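Local atomic coordinates of uncharacterized protein (Bacteroides caccae, PDB entry 3NO2), a protein that is of unknown function but folds as a six-bladed beta-propeller and contains a region resembling the Mal s 1 allergen family. Residues 7-12 / 266-271; 15-20 / 27-32; 39-44 / 51-56. All blocks are in the same frame, centred on the assembly; numbering follows the deposited sequence.

Interaction 1: residues 7-12 / 266-271; sequences LLVGGS and GMISTI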
# COMPACT_ATOMS: atom_id res chain seq x y z
N LEU A 7 12.03 8.99 1.12
CA LEU A 7 10.98 8.00 0.85
C LEU A 7 11.05 6.89 1.87
O LEU A 7 12.07 6.23 2.00
CB LEU A 7 11.12 7.42 -0.55
CG LEU A 7 11.04 8.44 -1.67
CD1 LEU A 7 11.54 7.80 -3.00
CD2 LEU A 7 9.67 9.05 -1.83
N LEU A 8 9.98 6.72 2.60
CA LEU A 8 9.80 5.60 3.54
C LEU A 8 9.29 4.41 2.72
O LEU A 8 8.33 4.56 1.98
CB LEU A 8 8.81 5.98 4.63
CG LEU A 8 8.41 4.94 5.66
CD1 LEU A 8 9.60 4.54 6.54
CD2 LEU A 8 7.22 5.43 6.49
N VAL A 9 9.92 3.27 2.85
CA VAL A 9 9.58 2.07 2.04
C VAL A 9 9.58 0.82 2.92
O VAL A 9 10.27 0.73 3.95
CB VAL A 9 10.54 1.85 0.85
CG1 VAL A 9 10.36 2.99 -0.18
CG2 VAL A 9 12.02 1.73 1.26
N GLY A 10 8.86 -0.19 2.44
CA GLY A 10 8.87 -1.49 3.03
C GLY A 10 8.34 -2.48 2.02
O GLY A 10 7.90 -2.10 0.91
N GLY A 11 8.33 -3.76 2.34
CA GLY A 11 7.74 -4.75 1.46
C GLY A 11 7.75 -6.13 1.99
O GLY A 11 8.62 -6.51 2.80
N SER A 12 6.82 -6.95 1.49
CA SER A 12 6.76 -8.33 1.84
C SER A 12 8.07 -8.99 1.44
O SER A 12 8.57 -8.78 0.32
CB SER A 12 5.60 -8.97 1.10
OG SER A 12 5.50 -10.34 1.42
N GLY A 266 15.76 -4.26 -0.70
CA GLY A 266 14.84 -5.38 -0.64
C GLY A 266 13.63 -5.15 -1.54
O GLY A 266 13.49 -4.12 -2.21
N MSE A 267 12.73 -6.11 -1.52
CA MSE A 267 11.52 -6.04 -2.30
C MSE A 267 10.57 -5.04 -1.67
O MSE A 267 10.32 -5.06 -0.47
CB MSE A 267 10.90 -7.40 -2.40
CG MSE A 267 11.80 -8.43 -3.05
SE MSE A 267 10.92 -10.05 -3.58
CE MSE A 267 10.67 -10.67 -1.85
N ILE A 268 10.11 -4.07 -2.45
CA ILE A 268 9.27 -2.97 -2.01
C ILE A 268 7.85 -3.18 -2.50
O ILE A 268 7.58 -3.35 -3.69
CB ILE A 268 9.84 -1.65 -2.53
CG1 ILE A 268 11.20 -1.36 -1.90
CG2 ILE A 268 8.85 -0.49 -2.23
CD1 ILE A 268 11.96 -0.17 -2.55
N SER A 269 6.88 -3.12 -1.56
CA SER A 269 5.46 -3.14 -1.90
C SER A 269 4.73 -1.91 -1.41
O SER A 269 3.57 -1.72 -1.77
CB SER A 269 4.74 -4.39 -1.42
OG SER A 269 4.81 -4.50 -0.01
N THR A 270 5.39 -1.04 -0.63
CA THR A 270 4.75 0.12 -0.03
C THR A 270 5.74 1.27 0.06
O THR A 270 6.94 1.07 0.30
CB THR A 270 4.12 -0.25 1.34
OG1 THR A 270 3.53 0.89 1.99
CG2 THR A 270 5.11 -0.90 2.30
N ILE A 271 5.21 2.48 -0.06
CA ILE A 271 6.01 3.72 -0.07
C ILE A 271 5.22 4.86 0.50
O ILE A 271 4.02 4.94 0.27
CB ILE A 271 6.47 4.05 -1.50
CG1 ILE A 271 7.37 5.26 -1.56
CG2 ILE A 271 5.27 4.25 -2.45
CD1 ILE A 271 8.17 5.36 -2.87
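Val9 and Ile271 form an antiparallel non-hydrogen-bonded pair with CA atoms 4.5 Å apart, and Gly10 and Thr270 form the hydrogen-bonded pair beside it. This is the ring closure of a six-bladed beta-propeller, often called Velcro: a C-terminal strand completes the blade begun by N-terminal strands. Gly10 N donates to Thr270 O, while Gly10 O accepts two N-H groups, from Thr270 at 3.1 Å and Ser269 at 2.9 Å. Ser269 N comes in the carbonyl plane on a lone pair, and Thr270 N is tilted 35° from that plane. Two residues facing Gly10 make a classic beta bulge. Above Gly10, which has no side chain, Thr270 places CG2 between its own backbone N and carbonyl carbon and brings it 3.3 Å from Gly10 O; its OG1 is bonded to Gln217 and to Val42 N. On the other sheet face, Ile271 runs CG1 to within 4.0 Å of Val9 CG1 and ends with CD1 4.1 Å from Leu7 CD2. Past the bulge, the methyl CE of Met267, a selenomethionine bent at chi3 (-72°), meets the backbone of the opposite segment, stopping 3.6 Å from Ser12 O.

Interaction 2: residues 15-20 / 27-32; sequences NKIAII and IVWEYP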
# COMPACT_ATOMS: atom_id res chain seq x y z
N ASN A 15 12.94 -7.84 5.40
CA ASN A 15 12.90 -7.79 6.86
C ASN A 15 13.30 -6.50 7.53
O ASN A 15 13.66 -6.49 8.72
CB ASN A 15 13.69 -8.98 7.44
CG ASN A 15 15.20 -8.82 7.26
OD1 ASN A 15 15.71 -7.83 6.71
ND2 ASN A 15 15.95 -9.82 7.76
N LYS A 16 13.22 -5.39 6.78
CA LYS A 16 13.49 -4.03 7.26
C LYS A 16 12.45 -3.11 6.68
O LYS A 16 11.95 -3.35 5.58
CB LYS A 16 14.86 -3.50 6.75
CG LYS A 16 16.08 -4.30 7.19
CD LYS A 16 16.25 -4.41 8.67
CE LYS A 16 17.53 -5.24 8.98
NZ LYS A 16 17.81 -5.43 10.45
N ILE A 17 12.14 -2.02 7.37
CA ILE A 17 11.61 -0.82 6.71
C ILE A 17 12.76 0.18 6.64
O ILE A 17 13.71 0.10 7.42
CB ILE A 17 10.34 -0.24 7.37
CG1 ILE A 17 10.61 0.14 8.81
CG2 ILE A 17 9.19 -1.30 7.26
CD1 ILE A 17 9.45 0.83 9.48
N ALA A 18 12.71 1.09 5.69
CA ALA A 18 13.84 1.95 5.41
C ALA A 18 13.39 3.30 4.96
O ALA A 18 12.28 3.47 4.44
CB ALA A 18 14.78 1.30 4.36
N ILE A 19 14.28 4.30 5.11
CA ILE A 19 14.10 5.61 4.51
C ILE A 19 15.24 5.83 3.54
O ILE A 19 16.42 5.60 3.88
CB ILE A 19 14.05 6.75 5.54
CG1 ILE A 19 12.83 6.54 6.45
CG2 ILE A 19 13.99 8.14 4.82
CD1 ILE A 19 12.81 7.43 7.71
N ILE A 20 14.89 6.21 2.32
CA ILE A 20 15.83 6.40 1.21
C ILE A 20 15.83 7.89 0.85
O ILE A 20 14.79 8.53 0.72
CB ILE A 20 15.39 5.54 0.03
CG1 ILE A 20 15.55 4.05 0.41
CG2 ILE A 20 16.22 5.85 -1.24
CD1 ILE A 20 15.00 3.04 -0.61
N ILE A 27 20.02 4.34 1.28
CA ILE A 27 19.27 4.05 2.53
C ILE A 27 19.94 4.85 3.66
O ILE A 27 21.16 4.65 3.94
CB ILE A 27 19.26 2.56 2.83
CG1 ILE A 27 18.40 1.84 1.81
CG2 ILE A 27 18.73 2.28 4.27
CD1 ILE A 27 18.34 0.30 1.96
N VAL A 28 19.21 5.77 4.29
CA VAL A 28 19.77 6.60 5.35
C VAL A 28 19.31 6.17 6.75
O VAL A 28 19.81 6.70 7.73
CB VAL A 28 19.50 8.08 5.11
CG1 VAL A 28 20.17 8.52 3.77
CG2 VAL A 28 18.02 8.42 5.14
N TRP A 29 18.36 5.25 6.84
CA TRP A 29 17.78 4.80 8.11
C TRP A 29 17.07 3.50 7.85
O TRP A 29 16.46 3.32 6.76
CB TRP A 29 16.77 5.83 8.55
CG TRP A 29 15.94 5.53 9.80
CD1 TRP A 29 16.21 5.93 11.07
CD2 TRP A 29 14.68 4.84 9.85
NE1 TRP A 29 15.19 5.52 11.92
CE2 TRP A 29 14.25 4.84 11.20
CE3 TRP A 29 13.90 4.21 8.91
CZ2 TRP A 29 13.04 4.26 11.59
CZ3 TRP A 29 12.69 3.61 9.31
CH2 TRP A 29 12.29 3.64 10.62
N GLU A 30 17.21 2.54 8.77
CA GLU A 30 16.45 1.29 8.76
C GLU A 30 15.84 1.02 10.14
O GLU A 30 16.25 1.59 11.19
CB GLU A 30 17.29 0.06 8.35
CG GLU A 30 17.71 0.08 6.89
CD GLU A 30 18.46 -1.16 6.43
OE1 GLU A 30 18.95 -1.94 7.29
OE2 GLU A 30 18.58 -1.35 5.19
N TYR A 31 14.84 0.15 10.13
CA TYR A 31 14.24 -0.37 11.37
C TYR A 31 13.88 -1.83 11.12
O TYR A 31 13.33 -2.18 10.06
CB TYR A 31 13.01 0.45 11.71
CG TYR A 31 12.32 0.10 13.02
CD1 TYR A 31 11.34 -0.88 13.09
CD2 TYR A 31 12.66 0.76 14.20
CE1 TYR A 31 10.70 -1.20 14.26
CE2 TYR A 31 12.02 0.45 15.41
CZ TYR A 31 11.04 -0.55 15.44
OH TYR A 31 10.38 -0.86 16.60
N PRO A 32 14.21 -2.72 12.06
CA PRO A 32 14.08 -4.15 11.80
C PRO A 32 12.66 -4.68 11.97
O PRO A 32 11.87 -4.20 12.80
CB PRO A 32 14.98 -4.76 12.87
CG PRO A 32 14.83 -3.84 14.01
CD PRO A 32 14.78 -2.44 13.40
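Ile19 O receives the N-H of Val28 over 2.8 Å, nearly along the C=O axis and with an angle of 160° at the hydrogen. Ile19 N donates in turn to Trp29 O, so Val28 and Trp29 both face Ile19 in a classic beta bulge, and the register shifts by one before Ile20 pairs with Ile27. Further along this antiparallel hairpin, Ile17 and Tyr31 exchange two backbone bonds of 2.9 Å, Ile17 N to Tyr31 O and Tyr31 N to Ile17 O.

On the face carrying Ile17, Ile19, Trp29 and Tyr31, the indole and the two isoleucines form an apolar surface. Trp29 CG is anti to the backbone N (chi1 175°), which runs the ring along its own strand toward Tyr31: Ile19 CD1 sits over one ring face, offset toward the rim, 3.6 Å from Trp29 CE3. Ile17 lies side by side with both aromatic residues, its CG1 3.8 Å from Tyr31 CB and 4.1 Å from Trp29 CZ3. The other face is more open to solvent toward the Lys16 end. There Lys16 and Glu30 are each modelled in two conformers; in the one described, Lys16, bent at chi2, brings its aliphatic CG to 3.7 Å from Glu30 OE1, while Lys16 NZ is 4.8 Å from Glu30 OE1 and so makes no salt bridge; any attraction is probably weak. Ala18, Ile20 and Ile27 continue this face with apolar contacts.

The hairpin supplies the two outer strands of its propeller blade: strand 26-32 is the outermost, and strand 16-21 is bonded on its other side to strand 6-10. Trp29 makes a cation-pi contact with Arg63 and touches Ile50 and Ile61, while Ile17 reaches Phe52, linking this sheet to strands 50-53 and 57-61 of the next blade.

Interaction 3: residues 39-44 / 51-56; sequences CNSVAA and LFSYSK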
# COMPACT_ATOMS: atom_id res chain seq x y z
N CYS A 39 5.49 -6.80 6.12
CA CYS A 39 5.11 -5.40 5.98
C CYS A 39 4.71 -5.07 4.56
O CYS A 39 5.54 -5.08 3.64
CB CYS A 39 6.23 -4.47 6.41
SG CYS A 39 5.83 -2.73 6.16
N ASN A 40 3.41 -4.82 4.38
CA ASN A 40 2.83 -4.32 3.11
C ASN A 40 2.30 -2.91 3.17
O ASN A 40 1.76 -2.46 2.17
CB ASN A 40 1.75 -5.28 2.60
CG ASN A 40 2.34 -6.57 2.05
OD1 ASN A 40 3.12 -6.54 1.06
ND2 ASN A 40 1.98 -7.72 2.64
N SER A 41 2.44 -2.23 4.31
CA SER A 41 2.02 -0.86 4.48
C SER A 41 2.97 -0.10 5.41
O SER A 41 3.18 -0.49 6.57
CB SER A 41 0.64 -0.78 5.13
OG SER A 41 -0.35 -1.31 4.22
N VAL A 42 3.51 1.01 4.89
CA VAL A 42 4.21 2.04 5.65
C VAL A 42 3.58 3.39 5.38
O VAL A 42 3.05 3.62 4.29
CB VAL A 42 5.74 2.11 5.34
CG1 VAL A 42 6.43 0.78 5.59
CG2 VAL A 42 6.05 2.56 3.90
N ALA A 43 3.65 4.30 6.34
CA ALA A 43 3.10 5.64 6.18
C ALA A 43 3.82 6.57 7.15
O ALA A 43 4.35 6.14 8.17
CB ALA A 43 1.57 5.63 6.44
N ALA A 44 3.88 7.85 6.79
CA ALA A 44 4.50 8.90 7.61
C ALA A 44 3.48 9.94 7.95
O ALA A 44 2.62 10.30 7.14
CB ALA A 44 5.66 9.55 6.88
N LEU A 51 4.36 4.95 10.75
CA LEU A 51 3.33 3.95 11.00
C LEU A 51 3.60 2.77 10.06
O LEU A 51 3.89 2.99 8.87
CB LEU A 51 1.97 4.55 10.64
CG LEU A 51 0.77 3.60 10.65
CD1 LEU A 51 0.45 3.03 12.05
CD2 LEU A 51 -0.46 4.31 10.04
N PHE A 52 3.52 1.55 10.55
CA PHE A 52 3.62 0.39 9.66
C PHE A 52 2.80 -0.75 10.16
O PHE A 52 2.66 -0.94 11.38
CB PHE A 52 5.09 -0.03 9.40
CG PHE A 52 5.85 -0.56 10.58
CD1 PHE A 52 6.44 0.29 11.50
CD2 PHE A 52 5.96 -1.90 10.77
CE1 PHE A 52 7.15 -0.23 12.57
CE2 PHE A 52 6.66 -2.43 11.84
CZ PHE A 52 7.24 -1.59 12.75
N SER A 53 2.33 -1.57 9.23
CA SER A 53 1.74 -2.86 9.56
C SER A 53 2.78 -3.94 9.37
O SER A 53 3.71 -3.84 8.54
CB SER A 53 0.49 -3.20 8.75
OG SER A 53 0.76 -3.26 7.37
N TYR A 54 2.60 -5.02 10.13
CA TYR A 54 3.56 -6.10 10.13
C TYR A 54 2.94 -7.49 10.25
O TYR A 54 3.62 -8.46 10.61
CB TYR A 54 4.66 -5.85 11.14
CG TYR A 54 4.25 -5.74 12.60
CD1 TYR A 54 4.22 -6.86 13.40
CD2 TYR A 54 4.01 -4.52 13.19
CE1 TYR A 54 3.89 -6.78 14.74
CE2 TYR A 54 3.67 -4.42 14.55
CZ TYR A 54 3.60 -5.57 15.30
OH TYR A 54 3.31 -5.53 16.64
N SER A 55 1.65 -7.58 9.90
CA SER A 55 0.86 -8.83 9.89
C SER A 55 0.42 -9.22 11.27
O SER A 55 -0.79 -9.37 11.54
CB SER A 55 1.56 -9.98 9.14
OG SER A 55 0.58 -10.97 8.82
N LYS A 56 1.34 -9.32 12.20
CA LYS A 56 0.98 -9.59 13.60
C LYS A 56 0.45 -8.36 14.31
O LYS A 56 -0.07 -8.48 15.43
CB LYS A 56 2.19 -10.18 14.37
CG LYS A 56 2.70 -11.50 13.80
CD LYS A 56 1.65 -12.54 13.66
CE LYS A 56 2.21 -13.93 13.33
NZ LYS A 56 2.96 -13.98 12.10
O HOH W 1 1.61 -5.78 6.43
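Val42 and Phe52 cross at an angle on one face of the hairpin, while Ser41 and Ser53 meet on the other. Strands 41-44 and 50-53 are the innermost pair of a four-stranded propeller blade, antiparallel with 172° between the directions of 41-44 and 51-53. Val42 turns CG1 toward Phe52 CB, 4.1 Å away, a contact made by the methylene and not the ring. Phe52 CG lies between its backbone N and carbonyl carbon (chi1 66°), the ring leads away from the partner strand, and the side chain packs on Leu33, Lys59 and Ile17. Cys39 adds its side chain at the start of the hairpin, SG coming 3.4 Å from Ser53 O.

Across the sheet, Ser53 OG is set 3.3 Å from Ser41 CB, a close approach without a bond between the hydroxyls. Instead, each has other partners: Ser41 OG bonds to Gln80 O, and Ser53 OG bonds weakly to the same Gln80 O and to a water 2.8 Å away. That water also accepts from Asn40 N, tying it to Ser53 OG; Ser41 N is buried and has no partner in the model. Leu51 and Ala43 continue this face as an apolar pair, with Leu51 also packing on Ala82 and Ile84 of the following blade. Their backbones give the straightest bond of the hairpin: Leu51 N reaches Ala43 O over 2.8 Å at 174°.

In the fold
Interactions 1 and 2 belong to one blade and are stitched through strands 6-10 and 16-21, with Leu7 N 2.8 Å from Ile20 O and Val9 N 2.9 Å from Ala18 O. Interaction 3 opens the next blade. Thr270 and the preceding Ser269 reach it directly: Thr270 OG1 lies 2.9 Å from Val42 N, and Ser269 OG 2.9 Å from Asn40 OD1. Interaction 2 meets it through side-chain packing, Ile17 CD1 being 3.7 Å from Phe52 CD1. The side chains of Ser12 of interaction 1 and Asn40 of interaction 3 each lie about 3 Å (nearest atoms) from a bound citrate, probably from the crystallisation liquor, and both bond to Glu38, so a pocket may exist here.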